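Local coordinates for putative hydroxymethylglutaryl-CoA synthase (Streptococcus mutans, PDB 3SQZ), which binds coenzyme A and probably makes 3-hydroxy-3-methylglutaryl-CoA from acetyl-CoA and acetoacetyl-CoA, as thiolase-fold HMG-CoA synthases do, at residues T45-V50 with S77-T82; K69-N74 with E184-A189; A175-G180 with N310-S315; I216-R221 with F339-G344. All blocks are in the same frame, centred on the assembly; numbering follows the deposited sequence. Where two conformers were deposited one is given.

Interaction 1 of 4, residues T45-V50 with S77-T82; sequences TSSQYV and SIAPIT
Ser46 and Ser77 meet hydroxyl to hydroxyl because Ser46 swings OG opposite its own backbone N (chi1 -169°), while Ser77 holds OG beside its N and opposite its carbonyl carbon (chi1 -67°). The contact is the start of an antiparallel pairing between strand 49-52 and strand 75-78, part of a small three-stranded sheet separate from the large central sheet of this thiolase-fold enzyme. Ser77 OG donates a hydrogen bond to Ser46 OG at 2.7 Å, and Ser46 OG is bonded to Ala189 O. Arg373 NH1 is bonded to Ser77 OG as well, so the buried pair lies in a polar chain that small serines can thread without bulk.

Where the chain turns into the strand, Ser47 folds back over the partner backbone: its OG bonds to Ile78 O at 2.7 Å, coming from well above the carbonyl plane at a C=O...O angle of 99°. Ile78 N answers with a bond of 3.0 Å to Tyr49 O. Val50 and Ser77 follow as a non-hydrogen-bonded pair, their CA atoms 4.6 Å apart.

Tyr49 and Ile78 put their side chains on the other face, where the packing is apolar and extends to Pro80. The Tyr49 and Pro80 side chains run at about a right angle to each other, and Tyr49 CE2 approaches Pro80 CG obliquely at 4.0 Å. The phenol end reaches beyond both segments to Gln403 N, and Ile78 continues the apolar layer against Tyr381 and Phe385. Tyr49 O has one more neighbour besides Ile78 N: the CA-H of Ser77 makes a CA-H...O contact with it, Ser77 CA lying 3.5 Å from Tyr49 O.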
# COMPACT_ATOMS: atom_id res chain seq x y z
N THR A 45 -1.63 -8.91 -1.99
CA THR A 45 -0.87 -10.03 -1.44
C THR A 45 -0.11 -9.54 -0.20
O THR A 45 0.48 -8.47 -0.25
CB THR A 45 0.15 -10.61 -2.48
OG1 THR A 45 -0.56 -11.17 -3.59
CG2 THR A 45 1.05 -11.69 -1.87
N SER A 46 -0.09 -10.33 0.86
CA SER A 46 0.80 -10.07 1.97
C SER A 46 1.70 -11.28 2.16
O SER A 46 1.65 -12.23 1.38
CB SER A 46 0.03 -9.69 3.23
OG SER A 46 0.90 -9.20 4.23
N SER A 47 2.56 -11.23 3.18
CA SER A 47 3.43 -12.35 3.49
C SER A 47 2.65 -13.43 4.24
O SER A 47 1.46 -13.27 4.55
CB SER A 47 4.62 -11.87 4.31
OG SER A 47 4.16 -11.14 5.42
N GLN A 48 3.32 -14.54 4.52
CA GLN A 48 2.66 -15.73 5.05
C GLN A 48 2.78 -15.87 6.57
O GLN A 48 2.34 -16.88 7.12
CB GLN A 48 3.20 -16.98 4.37
CG GLN A 48 3.15 -16.95 2.85
CD GLN A 48 1.75 -16.77 2.30
OE1 GLN A 48 1.51 -15.95 1.40
NE2 GLN A 48 0.81 -17.55 2.81
N TYR A 49 3.35 -14.87 7.22
CA TYR A 49 3.60 -14.90 8.67
C TYR A 49 3.00 -13.66 9.32
O TYR A 49 2.87 -12.61 8.69
CB TYR A 49 5.10 -14.92 8.96
CG TYR A 49 5.84 -16.10 8.39
CD1 TYR A 49 5.94 -17.30 9.09
CD2 TYR A 49 6.46 -16.00 7.15
CE1 TYR A 49 6.64 -18.37 8.57
CE2 TYR A 49 7.17 -17.07 6.63
CZ TYR A 49 7.25 -18.25 7.34
OH TYR A 49 7.96 -19.30 6.79
N VAL A 50 2.69 -13.78 10.60
CA VAL A 50 2.11 -12.67 11.35
C VAL A 50 2.74 -12.58 12.73
O VAL A 50 3.03 -13.60 13.36
CB VAL A 50 0.56 -12.82 11.45
CG1 VAL A 50 0.14 -14.14 12.12
CG2 VAL A 50 -0.07 -11.62 12.14
N SER A 77 1.98 -8.12 9.40
CA SER A 77 2.58 -9.12 8.52
C SER A 77 4.10 -9.06 8.59
O SER A 77 4.69 -7.98 8.58
CB SER A 77 2.16 -8.91 7.08
OG SER A 77 0.77 -9.17 6.93
N ILE A 78 4.72 -10.24 8.63
CA ILE A 78 6.17 -10.37 8.67
C ILE A 78 6.61 -11.15 7.44
O ILE A 78 6.04 -12.20 7.12
CB ILE A 78 6.63 -11.10 9.95
CG1 ILE A 78 6.30 -10.26 11.19
CG2 ILE A 78 8.11 -11.46 9.89
CD1 ILE A 78 6.92 -8.88 11.20
N ALA A 79 7.61 -10.62 6.74
CA ALA A 79 8.12 -11.24 5.52
C ALA A 79 9.49 -11.86 5.76
O ALA A 79 10.36 -11.23 6.35
CB ALA A 79 8.23 -10.21 4.41
N PRO A 80 9.68 -13.11 5.30
CA PRO A 80 11.01 -13.72 5.33
C PRO A 80 11.85 -13.15 4.19
O PRO A 80 11.34 -12.46 3.31
CB PRO A 80 10.70 -15.19 5.05
CG PRO A 80 9.54 -15.12 4.10
CD PRO A 80 8.71 -13.94 4.58
N ILE A 81 13.14 -13.46 4.21
CA ILE A 81 14.08 -12.92 3.24
C ILE A 81 13.71 -13.30 1.80
O ILE A 81 14.07 -12.60 0.85
CB ILE A 81 15.52 -13.36 3.58
CG1 ILE A 81 16.54 -12.55 2.78
CG2 ILE A 81 15.71 -14.87 3.38
CD1 ILE A 81 17.95 -12.66 3.32
N THR A 82 12.97 -14.39 1.63
CA THR A 82 12.64 -14.88 0.30
C THR A 82 11.34 -14.30 -0.27
O THR A 82 10.95 -14.63 -1.39
CB THR A 82 12.55 -16.41 0.30
OG1 THR A 82 11.59 -16.79 1.29
CG2 THR A 82 13.90 -17.03 0.65

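Interaction 2 of 4, residues K69-N74 with E184-A189; sequences KGLLLN and ESTQGA. With COA (coenzyme A), chain D.
Leu73 and Thr186 mark the closest pass of the two backbones, with their CA atoms 8.4 Å apart, too far for main-chain bonding, so side chains must bridge the interval. Helix 64-71 finishes here: Leu72 leaves helical geometry with a positive phi of 61°, and the chain bends so that Leu71 and Leu73, on either side of it, both turn toward the loop that precedes strand 188-198.

Each leucine touches with a single methyl. Leu71 CD1 rests on the Ser185 side chain, 3.3 Å from OG and 3.6 Å from CB, whereas Leu73 CD1 lies 3.2 Å from the backbone oxygen Ser185 O. The Thr186 methyl, CG2, lies 4.4 Å from both leucine CD1 atoms. Branched leucine suits this place because its methyls can face two ways: Leu71 CD2 looks toward coenzyme A and meets the pantoyl methyl CEP at 3.8 Å.

The two segments thus form part of the wall of the coenzyme A pocket. Gly70, which carries no side chain, lets the ribose oxygen O4B come within 3.0 Å of its CA. Farther along, Thr186 holds OG1 between its backbone N and carbonyl carbon (chi1 59°), where it accepts the pantetheine amide N8P at 2.9 Å through a rather bent bond (136° at the hydrogen). The hydroxyl is also hydrogen-bonded to Gly183 O.

Ser185 O, buried by the contact, has no hydrogen-bonding partner in the model. The leucine methyls pack on the loop without any hydrogen bond between the segments, whereas Thr186 OG1 bonds the pantetheine arm of coenzyme A.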
# COMPACT_ATOMS: atom_id res chain seq x y z
N LYS A 69 -5.20 -0.01 21.57
CA LYS A 69 -5.94 1.25 21.64
C LYS A 69 -5.14 2.45 21.15
O LYS A 69 -5.67 3.34 20.47
CB LYS A 69 -6.43 1.51 23.07
CG LYS A 69 -7.40 0.47 23.60
CD LYS A 69 -7.93 0.84 24.97
N GLY A 70 -3.85 2.49 21.49
CA GLY A 70 -3.00 3.61 21.13
C GLY A 70 -2.74 3.71 19.64
O GLY A 70 -2.96 4.75 19.03
N LEU A 71 -2.28 2.61 19.05
CA LEU A 71 -1.99 2.57 17.61
C LEU A 71 -3.17 2.07 16.79
O LEU A 71 -3.22 2.29 15.58
CB LEU A 71 -0.78 1.68 17.34
CG LEU A 71 0.51 2.06 18.05
CD1 LEU A 71 1.62 1.08 17.69
CD2 LEU A 71 0.90 3.49 17.71
N LEU A 72 -4.10 1.38 17.46
CA LEU A 72 -5.19 0.66 16.79
C LEU A 72 -4.65 -0.44 15.86
O LEU A 72 -5.09 -0.58 14.72
CB LEU A 72 -6.14 1.61 16.05
CG LEU A 72 -6.90 2.59 16.96
CD1 LEU A 72 -7.63 3.63 16.13
CD2 LEU A 72 -7.88 1.86 17.88
N LEU A 73 -3.69 -1.20 16.37
CA LEU A 73 -3.12 -2.33 15.64
C LEU A 73 -3.29 -3.63 16.43
O LEU A 73 -3.04 -3.66 17.63
CB LEU A 73 -1.63 -2.12 15.36
CG LEU A 73 -1.27 -1.14 14.24
CD1 LEU A 73 0.23 -0.87 14.23
CD2 LEU A 73 -1.72 -1.69 12.89
N ASN A 74 -3.68 -4.68 15.73
CA ASN A 74 -3.81 -6.01 16.32
C ASN A 74 -2.66 -6.94 15.97
O ASN A 74 -2.23 -7.75 16.79
CB ASN A 74 -5.12 -6.67 15.88
CG ASN A 74 -6.34 -5.88 16.32
OD1 ASN A 74 -7.36 -5.87 15.62
ND2 ASN A 74 -6.25 -5.23 17.46
N GLU A 184 9.06 -0.17 15.59
CA GLU A 184 8.93 -1.62 15.50
C GLU A 184 7.46 -2.04 15.47
O GLU A 184 7.09 -3.02 14.81
CB GLU A 184 9.64 -2.29 16.67
CG GLU A 184 9.78 -3.78 16.47
CD GLU A 184 10.52 -4.49 17.59
OE1 GLU A 184 10.89 -5.66 17.38
OE2 GLU A 184 10.73 -3.90 18.68
N SER A 185 6.63 -1.29 16.19
CA SER A 185 5.22 -1.58 16.26
C SER A 185 4.44 -1.17 15.01
O SER A 185 3.26 -1.49 14.91
CB SER A 185 4.61 -0.91 17.48
OG SER A 185 4.84 0.48 17.41
N THR A 186 5.08 -0.44 14.10
CA THR A 186 4.43 -0.02 12.85
C THR A 186 5.13 -0.62 11.63
O THR A 186 5.28 0.03 10.58
CB THR A 186 4.31 1.52 12.73
OG1 THR A 186 5.60 2.14 12.79
CG2 THR A 186 3.45 2.05 13.86
N GLN A 187 5.53 -1.88 11.78
CA GLN A 187 6.08 -2.67 10.69
C GLN A 187 4.96 -3.34 9.89
O GLN A 187 3.78 -3.19 10.23
CB GLN A 187 7.09 -3.67 11.26
CG GLN A 187 8.34 -2.94 11.75
CD GLN A 187 9.40 -3.80 12.41
OE1 GLN A 187 10.59 -3.52 12.27
NE2 GLN A 187 8.98 -4.81 13.17
N GLY A 188 5.30 -4.03 8.81
CA GLY A 188 4.31 -4.70 7.99
C GLY A 188 4.88 -5.06 6.63
O GLY A 188 6.04 -4.78 6.33
N ALA A 189 4.05 -5.68 5.80
CA ALA A 189 4.50 -6.11 4.47
C ALA A 189 3.29 -6.36 3.59
O ALA A 189 2.31 -6.94 4.04
CB ALA A 189 5.33 -7.37 4.57
N1A COA D . -3.29 2.80 26.48
C2A COA D . -3.76 3.45 25.39
N3A COA D . -2.90 4.21 24.61
C4A COA D . -1.58 4.30 24.96
C5A COA D . -1.09 3.63 26.08
C6A COA D . -1.93 2.90 26.83
N6A COA D . -1.44 2.20 27.99
N7A COA D . 0.25 3.89 26.19
C8A COA D . 0.60 4.69 25.18
N9A COA D . -0.57 4.95 24.42
C1B COA D . -0.63 5.66 23.15
C2B COA D . -0.76 7.20 22.99
O2B COA D . -1.19 8.12 23.88
C3B COA D . -0.82 7.32 21.47
O3B COA D . -1.87 7.80 20.74
P3B COA D . -2.20 9.31 20.65
O7A COA D . -1.18 9.99 19.67
O8A COA D . -3.65 9.35 20.06
O9A COA D . -2.14 9.93 22.02
C4B COA D . 0.07 6.21 21.05
O4B COA D . -0.45 5.10 21.81
C5B COA D . 1.49 6.35 20.61
O5B COA D . 2.17 6.70 21.79
P1A COA D . 3.73 6.98 21.74
O1A COA D . 4.04 8.12 20.68
O2A COA D . 4.22 7.36 23.12
O3A COA D . 4.39 5.61 21.25
P2A COA D . 5.86 5.49 20.65
O4A COA D . 6.84 6.52 21.31
O5A COA D . 6.36 4.08 20.87
O6A COA D . 5.79 5.78 19.08
CBP COA D . 4.85 5.83 16.84
CCP COA D . 4.65 5.53 18.30
CDP COA D . 5.16 7.28 16.68
CEP COA D . 3.61 5.50 16.05
CAP COA D . 6.00 4.99 16.36
OAP COA D . 5.66 3.67 16.26
C9P COA D . 6.62 5.50 15.08
O9P COA D . 7.35 6.48 15.04
N8P COA D . 6.33 4.70 13.87
C7P COA D . 6.71 5.16 12.55
C6P COA D . 5.88 6.32 12.04
C5P COA D . 6.20 6.70 10.60
O5P COA D . 6.71 5.91 9.84
N4P COA D . 5.79 8.00 10.12
C3P COA D . 5.98 8.35 8.71
C2P COA D . 4.74 8.48 7.87
S1P COA D . 3.42 9.41 8.57

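Interaction 3 of 4, residues A175-G180 with N310-S315. With COA (coenzyme A), chain D.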
# COMPACT_ATOMS: atom_id res chain seq x y z
N ALA A 175 7.77 -2.71 5.53
CA ALA A 175 8.07 -1.69 6.52
C ALA A 175 8.83 -2.34 7.67
O ALA A 175 8.30 -3.16 8.41
CB ALA A 175 6.80 -1.03 7.01
N LYS A 176 10.10 -1.96 7.78
CA LYS A 176 11.06 -2.60 8.67
C LYS A 176 11.80 -1.49 9.41
O LYS A 176 12.52 -0.70 8.79
CB LYS A 176 12.00 -3.46 7.83
CG LYS A 176 13.03 -4.25 8.59
CD LYS A 176 13.82 -5.19 7.67
CE LYS A 176 12.92 -6.26 7.07
NZ LYS A 176 13.66 -7.21 6.20
N TYR A 177 11.62 -1.41 10.73
CA TYR A 177 12.13 -0.29 11.51
C TYR A 177 13.25 -0.66 12.46
O TYR A 177 14.08 0.19 12.79
CB TYR A 177 11.01 0.37 12.31
CG TYR A 177 10.02 1.19 11.53
CD1 TYR A 177 10.08 2.58 11.53
CD2 TYR A 177 8.99 0.58 10.83
CE1 TYR A 177 9.14 3.33 10.85
CE2 TYR A 177 8.06 1.32 10.14
CZ TYR A 177 8.13 2.69 10.15
OH TYR A 177 7.17 3.41 9.47
N GLY A 178 13.26 -1.91 12.93
CA GLY A 178 14.32 -2.38 13.80
C GLY A 178 13.86 -2.78 15.19
O GLY A 178 12.93 -2.20 15.77
N ILE A 179 14.53 -3.78 15.74
CA ILE A 179 14.24 -4.25 17.09
C ILE A 179 14.44 -3.14 18.11
O ILE A 179 15.49 -2.49 18.13
CB ILE A 179 15.14 -5.44 17.45
CG1 ILE A 179 14.84 -6.61 16.52
CG2 ILE A 179 14.96 -5.83 18.92
CD1 ILE A 179 15.82 -7.75 16.61
N GLY A 180 13.45 -2.93 18.98
CA GLY A 180 13.59 -1.98 20.07
C GLY A 180 13.33 -0.54 19.69
O GLY A 180 13.40 0.34 20.55
N ASN A 310 1.85 -1.52 8.57
CA ASN A 310 2.24 -0.52 7.59
C ASN A 310 2.80 -1.19 6.34
O ASN A 310 3.70 -2.02 6.43
CB ASN A 310 3.32 0.35 8.25
CG ASN A 310 3.67 1.59 7.47
OD1 ASN A 310 3.15 1.85 6.38
ND2 ASN A 310 4.57 2.38 8.04
N ILE A 311 2.27 -0.81 5.17
CA ILE A 311 2.83 -1.29 3.91
C ILE A 311 3.28 -0.14 3.02
O ILE A 311 3.35 -0.26 1.80
CB ILE A 311 1.90 -2.30 3.18
CG1 ILE A 311 0.62 -1.64 2.64
CG2 ILE A 311 1.58 -3.48 4.11
CD1 ILE A 311 -0.15 -2.53 1.68
N TYR A 312 3.61 0.99 3.66
CA TYR A 312 4.16 2.14 2.96
C TYR A 312 3.32 2.54 1.73
O TYR A 312 2.16 2.96 1.90
CB TYR A 312 5.65 1.94 2.63
CG TYR A 312 6.64 1.86 3.79
CD1 TYR A 312 6.42 2.54 5.00
CD2 TYR A 312 7.83 1.16 3.63
CE1 TYR A 312 7.38 2.49 6.02
CE2 TYR A 312 8.78 1.12 4.63
CZ TYR A 312 8.56 1.78 5.82
OH TYR A 312 9.50 1.74 6.82
N THR A 313 3.87 2.44 0.52
CA THR A 313 3.15 2.92 -0.66
C THR A 313 1.75 2.33 -0.82
O THR A 313 0.86 2.99 -1.34
CB THR A 313 3.93 2.65 -1.98
OG1 THR A 313 4.15 1.24 -2.15
CG2 THR A 313 5.25 3.43 -2.02
N GLY A 314 1.57 1.09 -0.42
CA GLY A 314 0.29 0.45 -0.62
C GLY A 314 -0.77 0.78 0.41
O GLY A 314 -1.93 0.42 0.24
N SER A 315 -0.41 1.50 1.47
CA SER A 315 -1.32 1.58 2.62
C SER A 315 -2.63 2.32 2.32
O SER A 315 -3.69 1.85 2.73
CB SER A 315 -0.61 2.18 3.83
OG SER A 315 -0.31 3.54 3.60
N1A COA D . -3.29 2.80 26.48
C2A COA D . -3.76 3.45 25.39
N3A COA D . -2.90 4.21 24.61
C4A COA D . -1.58 4.30 24.96
C5A COA D . -1.09 3.63 26.08
C6A COA D . -1.93 2.90 26.83
N6A COA D . -1.44 2.20 27.99
N7A COA D . 0.25 3.89 26.19
C8A COA D . 0.60 4.69 25.18
N9A COA D . -0.57 4.95 24.42
C1B COA D . -0.63 5.66 23.15
C2B COA D . -0.76 7.20 22.99
O2B COA D . -1.19 8.12 23.88
C3B COA D . -0.82 7.32 21.47
O3B COA D . -1.87 7.80 20.74
P3B COA D . -2.20 9.31 20.65
O7A COA D . -1.18 9.99 19.67
O8A COA D . -3.65 9.35 20.06
O9A COA D . -2.14 9.93 22.02
C4B COA D . 0.07 6.21 21.05
O4B COA D . -0.45 5.10 21.81
C5B COA D . 1.49 6.35 20.61
O5B COA D . 2.17 6.70 21.79
P1A COA D . 3.73 6.98 21.74
O1A COA D . 4.04 8.12 20.68
O2A COA D . 4.22 7.36 23.12
O3A COA D . 4.39 5.61 21.25
P2A COA D . 5.86 5.49 20.65
O4A COA D . 6.84 6.52 21.31
O5A COA D . 6.36 4.08 20.87
O6A COA D . 5.79 5.78 19.08
CBP COA D . 4.85 5.83 16.84
CCP COA D . 4.65 5.53 18.30
CDP COA D . 5.16 7.28 16.68
CEP COA D . 3.61 5.50 16.05
CAP COA D . 6.00 4.99 16.36
OAP COA D . 5.66 3.67 16.26
C9P COA D . 6.62 5.50 15.08
O9P COA D . 7.35 6.48 15.04
N8P COA D . 6.33 4.70 13.87
C7P COA D . 6.71 5.16 12.55
C6P COA D . 5.88 6.32 12.04
C5P COA D . 6.20 6.70 10.60
O5P COA D . 6.71 5.91 9.84
N4P COA D . 5.79 8.00 10.12
C3P COA D . 5.98 8.35 8.71
C2P COA D . 4.74 8.48 7.87
S1P COA D . 3.42 9.41 8.57
O HOH W 1 11.60 0.05 6.21
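Tyr177 and Tyr312 reach toward each other from opposite directions and meet differently at their hydroxyls. The hydroxyl of Tyr312 sits over one face of the Tyr177 ring, 3.6 Å from Tyr177 CE2, while Tyr177 OH lies in the plane of the Tyr312 ring, at its edge. Ala175 supports the second ring: its CB lies over the face, 3.7 Å from the ring centroid and 18° off the normal, a CH-pi contact. A methyl group suits this close approach, the CA atoms of Ala175 and Ile311 being 5.9 Å apart. Asn310 crosses Tyr177 at about a right angle; with CG opposite its backbone N (chi1 -170°), it carries ND2 to 3.1 Å from Tyr177 OH.

The loops come from the two halves of the thiolase fold, one following strand 166-175, the other leading into helix 315-326. Asn310 OD1 accepts from Tyr312 N at 2.9 Å, an Asx turn that helps hold the amide. Tyr177 OH donates to coenzyme A O5P at 2.6 Å, and Asn310 is predicted to bind HMG-CoA. Tyr312 packs on Glu113, predicted to be the proton donor or acceptor, while its hydroxyl lies 2.8 Å from a water that accepts from Lys176 N.

Interaction 4 of 4, residues I216-R221 with F339-G344. With COA (coenzyme A), chain D.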
# COMPACT_ATOMS: atom_id res chain seq x y z
N ILE A 216 11.23 18.39 4.28
CA ILE A 216 11.34 18.11 5.71
C ILE A 216 12.02 16.76 5.92
O ILE A 216 12.18 15.97 4.99
CB ILE A 216 9.95 18.14 6.42
CG1 ILE A 216 9.02 17.04 5.87
CG2 ILE A 216 9.33 19.53 6.31
CD1 ILE A 216 7.77 16.85 6.70
N MET A 217 12.41 16.49 7.17
CA MET A 217 13.03 15.21 7.49
C MET A 217 12.28 14.53 8.64
O MET A 217 12.81 14.32 9.73
CB MET A 217 14.53 15.37 7.77
CG MET A 217 15.30 15.80 6.52
SD MET A 217 15.19 14.56 5.19
CE MET A 217 16.73 13.67 5.45
N ASP A 218 11.02 14.19 8.38
CA ASP A 218 10.21 13.44 9.34
C ASP A 218 10.54 11.95 9.36
O ASP A 218 10.48 11.31 10.41
CB ASP A 218 8.71 13.67 9.11
CG ASP A 218 8.25 13.28 7.71
OD1 ASP A 218 7.13 12.71 7.61
OD2 ASP A 218 8.95 13.55 6.71
N PHE A 219 10.86 11.40 8.18
CA PHE A 219 11.17 9.99 8.00
C PHE A 219 11.98 9.94 6.72
O PHE A 219 11.64 10.60 5.74
CB PHE A 219 9.84 9.20 7.87
CG PHE A 219 9.97 7.76 7.37
CD1 PHE A 219 9.58 6.70 8.17
CD2 PHE A 219 10.37 7.49 6.06
CE1 PHE A 219 9.63 5.40 7.70
CE2 PHE A 219 10.44 6.20 5.60
CZ PHE A 219 10.06 5.14 6.41
N TRP A 220 13.06 9.16 6.74
CA TRP A 220 13.88 8.97 5.55
C TRP A 220 14.76 7.75 5.76
O TRP A 220 14.82 7.20 6.87
CB TRP A 220 14.72 10.23 5.25
CG TRP A 220 15.85 10.51 6.21
CD1 TRP A 220 17.18 10.35 5.95
CD2 TRP A 220 15.77 11.04 7.54
NE1 TRP A 220 17.93 10.74 7.03
CE2 TRP A 220 17.09 11.17 8.02
CE3 TRP A 220 14.71 11.42 8.38
CZ2 TRP A 220 17.38 11.67 9.30
CZ3 TRP A 220 15.00 11.91 9.65
CH2 TRP A 220 16.32 12.03 10.10
N ARG A 221 15.42 7.29 4.70
CA ARG A 221 16.23 6.09 4.82
C ARG A 221 17.48 6.16 3.94
O ARG A 221 17.44 5.82 2.76
CB ARG A 221 15.42 4.82 4.52
CG ARG A 221 16.21 3.57 4.85
CD ARG A 221 15.36 2.33 4.91
NE ARG A 221 14.83 1.90 3.61
CZ ARG A 221 15.49 1.17 2.72
NH1 ARG A 221 16.77 0.85 2.92
NH2 ARG A 221 14.89 0.80 1.60
N PHE A 339 -6.56 10.83 0.43
CA PHE A 339 -5.44 11.65 0.87
C PHE A 339 -4.18 10.81 0.94
O PHE A 339 -4.05 9.93 1.80
CB PHE A 339 -5.65 12.24 2.27
CG PHE A 339 -4.39 12.84 2.86
CD1 PHE A 339 -3.84 13.99 2.32
CD2 PHE A 339 -3.74 12.24 3.93
CE1 PHE A 339 -2.68 14.55 2.85
CE2 PHE A 339 -2.58 12.80 4.45
CZ PHE A 339 -2.05 13.95 3.91
N SER A 340 -3.27 11.08 0.03
CA SER A 340 -1.99 10.38 -0.02
C SER A 340 -0.91 11.23 0.63
O SER A 340 -0.89 12.45 0.46
CB SER A 340 -1.63 10.09 -1.48
OG SER A 340 -0.40 9.39 -1.59
N TYR A 341 -0.05 10.58 1.40
CA TYR A 341 1.10 11.23 2.01
C TYR A 341 2.34 10.38 1.81
O TYR A 341 2.27 9.15 1.79
CB TYR A 341 0.87 11.43 3.52
CG TYR A 341 2.01 12.13 4.27
CD1 TYR A 341 2.12 13.52 4.27
CD2 TYR A 341 2.95 11.41 4.99
CE1 TYR A 341 3.13 14.16 4.95
CE2 TYR A 341 3.98 12.05 5.69
CZ TYR A 341 4.07 13.42 5.66
OH TYR A 341 5.08 14.09 6.33
N GLY A 342 3.46 11.06 1.66
CA GLY A 342 4.76 10.43 1.74
C GLY A 342 5.67 11.34 2.52
O GLY A 342 5.68 12.55 2.32
N SER A 343 6.45 10.77 3.43
CA SER A 343 7.41 11.54 4.20
C SER A 343 8.44 12.24 3.32
O SER A 343 8.73 11.79 2.20
CB SER A 343 8.10 10.63 5.21
OG SER A 343 7.20 10.26 6.24
N GLY A 344 8.98 13.33 3.83
CA GLY A 344 10.03 14.02 3.12
C GLY A 344 9.80 15.40 2.53
O GLY A 344 10.79 16.12 2.41
N1A COA D . -3.29 2.80 26.48
C2A COA D . -3.76 3.45 25.39
N3A COA D . -2.90 4.21 24.61
C4A COA D . -1.58 4.30 24.96
C5A COA D . -1.09 3.63 26.08
C6A COA D . -1.93 2.90 26.83
N6A COA D . -1.44 2.20 27.99
N7A COA D . 0.25 3.89 26.19
C8A COA D . 0.60 4.69 25.18
N9A COA D . -0.57 4.95 24.42
C1B COA D . -0.63 5.66 23.15
C2B COA D . -0.76 7.20 22.99
O2B COA D . -1.19 8.12 23.88
C3B COA D . -0.82 7.32 21.47
O3B COA D . -1.87 7.80 20.74
P3B COA D . -2.20 9.31 20.65
O7A COA D . -1.18 9.99 19.67
O8A COA D . -3.65 9.35 20.06
O9A COA D . -2.14 9.93 22.02
C4B COA D . 0.07 6.21 21.05
O4B COA D . -0.45 5.10 21.81
C5B COA D . 1.49 6.35 20.61
O5B COA D . 2.17 6.70 21.79
P1A COA D . 3.73 6.98 21.74
O1A COA D . 4.04 8.12 20.68
O2A COA D . 4.22 7.36 23.12
O3A COA D . 4.39 5.61 21.25
P2A COA D . 5.86 5.49 20.65
O4A COA D . 6.84 6.52 21.31
O5A COA D . 6.36 4.08 20.87
O6A COA D . 5.79 5.78 19.08
CBP COA D . 4.85 5.83 16.84
CCP COA D . 4.65 5.53 18.30
CDP COA D . 5.16 7.28 16.68
CEP COA D . 3.61 5.50 16.05
CAP COA D . 6.00 4.99 16.36
OAP COA D . 5.66 3.67 16.26
C9P COA D . 6.62 5.50 15.08
O9P COA D . 7.35 6.48 15.04
N8P COA D . 6.33 4.70 13.87
C7P COA D . 6.71 5.16 12.55
C6P COA D . 5.88 6.32 12.04
C5P COA D . 6.20 6.70 10.60
O5P COA D . 6.71 5.91 9.84
N4P COA D . 5.79 8.00 10.12
C3P COA D . 5.98 8.35 8.71
C2P COA D . 4.74 8.48 7.87
S1P COA D . 3.42 9.41 8.57
O HOH W 2 11.11 9.98 3.08
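The carboxylate of Asp218 and the ring of Tyr341 approach from opposite directions, their planes 76° apart. Asp218 OD1 lies in the plane of the ring, at its edge, while Tyr341 OH bonds to that oxygen from above the carboxylate plane, at 2.8 Å. Ser343 OG reaches the same OD1 from the opposite face, also at 2.8 Å. The other oxygen, OD2, takes Gly344 N on its syn lone pair at 2.9 Å. Asp218 stands between these donors because its CG lies between backbone N and carbonyl carbon (chi1 58°). With Ser235 OG as a further partner of OD1, the carboxylate is probably held as the anion, and aspartate suits the place by offering two oxygens that divide the donors.

The Phe219 ring has water 2 at its edge, in plane; the water donates to Phe219 O. Phe219 CB packs on Ser343 OG, and Phe219 CD1 touches coenzyme A O5P at 3.4 Å.

The turn that receives the aspartate is the Gly-Ser-Gly loop where strand 335-342 of the central thiolase-fold sheet ends. At the phi of 112° found at Gly344, a side chain would press on the preceding carbonyl oxygen, which suits glycine. Ile216 N donates to Gly344 O at 3.0 Å. Next to it, Ser343 N is bonded to the oxidised cysteine, 3-sulfinoalanine, at position 145, the predicted acyl-carrying nucleophile. Ile216 spreads CG1 over the Gly344 carbonyl and brings CD1 to Tyr341 OH. Tyr341 CE2 also comes within 3.9 Å of the coenzyme A sulfur S1P.

How the interactions relate
From the N terminus, interaction 1 closes a short loop from 45-50 to 77-82, around helices 53-60 and 64-71. Interaction 2 opens inside that loop at 69-74 and closes far along at 184-189, so the two cross; they touch at Ala189, where Ala79 CB packs on its CB. Interaction 3 opens at 175-180 and closes at 310-315; it crosses interaction 2 along the chain and touches it at Gln187 OE1 to Tyr177 N and Gly188 O to Ala175 N. Interaction 4, from 216-221 to 339-344, crosses interaction 3, and Phe219 packs on Tyr177 and Tyr312. Interactions 2, 3 and 4 border coenzyme A, while interaction 1 joins two strands of the small sheet.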